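Local coordinates for 3-dehydroshikimate dehydratase (Pseudomonas putida, PDB 5HMQ), which converts 3-dehydroshikimate to protocatechuate, a common intermediate of quinate and shikimate degradation, using a divalent metal cation, at residues E136-G141 and S168-S173. Residues are numbered along the deposited sequence; the frame is centred on the assembly and turned at random.
Sequences EALAWG and SFHTLS. With MG (magnesium ion), chain K.
With CG anti to its own carbonyl carbon (chi1 -70°), the His170 ring leaves helix 168-172 and enters the bend of 136-141, while Glu136, CG anti to the backbone N and the chain extended beyond it, sends its carboxylate past the ring's CD2 edge. Carboxylate and imidazole stand nearly perpendicular, and Glu136 OE1 lies 3.6 Å from His170 CD2. Glu136 OE1 binds the magnesium ion at 2.1 Å. His170 reaches the metal indirectly: His170 NE2 is hydrogen-bonded at 2.6 Å to water 1, itself bound to the ion and lying in the ring plane, which makes His170 a second-shell residue.

The rest of the bend packs round the ring and probably helps to set its rotation. Leu138 CA sits over one face in a CH-pi contact, 4.0 Å from the His170 ring centroid, and Leu138 CD2 lies near NE2. From the type I turn of Leu138 to Gly141, Trp140 offers its six-membered ring to the edge of His170, an offset edge-to-face pair with planes at 64°. Ala139 CB packs by ND1.

Asp167, Gln193 and Glu241 complete the protein ligands of the ion. The whole illustrates the catalytic metal site at the C-terminal mouth of a xylose isomerase-like TIM barrel, where ligands at the C-terminal ends of four successive parallel strands converge on one cation.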
loop_
_atom_site.group_PDB
_atom_site.type_symbol
_atom_site.label_atom_id
_atom_site.label_comp_id
_atom_site.label_asym_id
_atom_site.label_seq_id
_atom_site.Cartn_x
_atom_site.Cartn_y
_atom_site.Cartn_z
ATOM N N GLU C 136 25.347 -0.182 -20.259
ATOM C CA GLU C 136 24.124 0.606 -20.169
ATOM C C GLU C 136 24.468 2.045 -19.815
ATOM O O GLU C 136 25.268 2.291 -18.907
ATOM C CB GLU C 136 23.171 0.038 -19.111
ATOM C CG GLU C 136 21.921 0.882 -18.886
ATOM C CD GLU C 136 21.237 0.576 -17.567
ATOM O OE1 GLU C 136 20.028 0.260 -17.576
ATOM O OE2 GLU C 136 21.918 0.637 -16.522
ATOM N N ALA C 137 23.863 2.991 -20.527
ATOM C CA ALA C 137 24.019 4.408 -20.224
ATOM C C ALA C 137 22.977 4.826 -19.194
ATOM O O ALA C 137 21.773 4.652 -19.412
ATOM C CB ALA C 137 23.879 5.259 -21.484
ATOM N N LEU C 138 23.439 5.357 -18.068
ATOM C CA LEU C 138 22.547 6.044 -17.150
ATOM C C LEU C 138 22.255 7.436 -17.687
ATOM O O LEU C 138 23.147 8.111 -18.206
ATOM C CB LEU C 138 23.165 6.130 -15.755
ATOM C CG LEU C 138 23.513 4.793 -15.099
ATOM C CD1 LEU C 138 24.192 5.015 -13.755
ATOM C CD2 LEU C 138 22.276 3.925 -14.940
ATOM N N ALA C 139 20.995 7.864 -17.572
ATOM C CA ALA C 139 20.608 9.181 -18.069
ATOM C C ALA C 139 21.387 10.309 -17.403
ATOM O O ALA C 139 21.443 11.414 -17.950
ATOM C CB ALA C 139 19.108 9.400 -17.875
ATOM N N TRP C 140 21.991 10.057 -16.241
ATOM C CA TRP C 140 22.806 11.041 -15.542
ATOM C C TRP C 140 24.291 10.687 -15.565
ATOM O O TRP C 140 25.044 11.130 -14.692
ATOM C CB TRP C 140 22.321 11.197 -14.099
ATOM C CG TRP C 140 22.226 9.898 -13.367
ATOM C CD1 TRP C 140 23.193 9.316 -12.601
ATOM C CD2 TRP C 140 21.100 9.013 -13.332
ATOM N NE1 TRP C 140 22.739 8.124 -12.091
ATOM C CE2 TRP C 140 21.457 7.913 -12.530
ATOM C CE3 TRP C 140 19.823 9.045 -13.905
ATOM C CZ2 TRP C 140 20.583 6.855 -12.276
ATOM C CZ3 TRP C 140 18.957 7.995 -13.657
ATOM C CH2 TRP C 140 19.341 6.914 -12.847
ATOM N N GLY C 141 24.721 9.891 -16.541
ATOM C CA GLY C 141 26.132 9.566 -16.653
ATOM C C GLY C 141 26.986 10.799 -16.880
ATOM O O GLY C 141 26.580 11.755 -17.543
ATOM N N SER C 168 14.537 1.547 -21.424
ATOM C CA SER C 168 13.569 2.473 -22.004
ATOM C C SER C 168 13.465 3.767 -21.208
ATOM O O SER C 168 13.250 4.834 -21.795
ATOM C CB SER C 168 12.196 1.808 -22.115
ATOM O OG SER C 168 11.687 1.465 -20.840
ATOM N N PHE C 169 13.626 3.712 -19.885
ATOM C CA PHE C 169 13.523 4.942 -19.107
ATOM C C PHE C 169 14.698 5.870 -19.387
ATOM O O PHE C 169 14.511 7.071 -19.607
ATOM C CB PHE C 169 13.433 4.650 -17.608
ATOM C CG PHE C 169 13.306 5.896 -16.773
ATOM C CD1 PHE C 169 14.429 6.618 -16.395
ATOM C CD2 PHE C 169 12.058 6.368 -16.400
ATOM C CE1 PHE C 169 14.308 7.777 -15.660
ATOM C CE2 PHE C 169 11.934 7.523 -15.654
ATOM C CZ PHE C 169 13.061 8.226 -15.281
ATOM N N HIS C 170 15.922 5.336 -19.365
ATOM C CA HIS C 170 17.098 6.181 -19.555
ATOM C C HIS C 170 17.079 6.869 -20.913
ATOM O O HIS C 170 17.595 7.984 -21.050
ATOM C CB HIS C 170 18.376 5.355 -19.394
ATOM C CG HIS C 170 18.640 4.915 -17.988
ATOM N ND1 HIS C 170 18.739 5.801 -16.935
ATOM C CD2 HIS C 170 18.829 3.683 -17.459
ATOM C CE1 HIS C 170 18.977 5.133 -15.821
ATOM N NE2 HIS C 170 19.036 3.846 -16.111
ATOM N N THR C 171 16.488 6.229 -21.922
ATOM C CA THR C 171 16.402 6.840 -23.241
ATOM C C THR C 171 15.248 7.834 -23.324
ATOM O O THR C 171 15.429 8.970 -23.775
ATOM C CB THR C 171 16.257 5.757 -24.312
ATOM O OG1 THR C 171 17.448 4.961 -24.348
ATOM C CG2 THR C 171 16.027 6.386 -25.681
ATOM N N LEU C 172 14.052 7.425 -22.901
ATOM C CA LEU C 172 12.871 8.262 -23.080
ATOM C C LEU C 172 12.764 9.388 -22.054
ATOM O O LEU C 172 12.094 10.389 -22.330
ATOM C CB LEU C 172 11.606 7.402 -23.045
ATOM C CG LEU C 172 11.482 6.374 -24.175
ATOM C CD1 LEU C 172 10.134 5.669 -24.127
ATOM C CD2 LEU C 172 11.691 7.040 -25.527
ATOM N N SER C 173 13.408 9.259 -20.888
ATOM C CA SER C 173 13.374 10.350 -19.916
ATOM C C SER C 173 14.124 11.574 -20.422
ATOM O O SER C 173 13.791 12.703 -20.047
ATOM C CB SER C 173 13.959 9.897 -18.579
ATOM O OG SER C 173 15.331 9.564 -18.709
HETATM MG MG MG K . 18.486 -0.073 -16.252
HETATM O O HOH W 1 18.918 1.437 -15.048
HETATM O O HOH W 2 19.828 -1.159 -15.188
#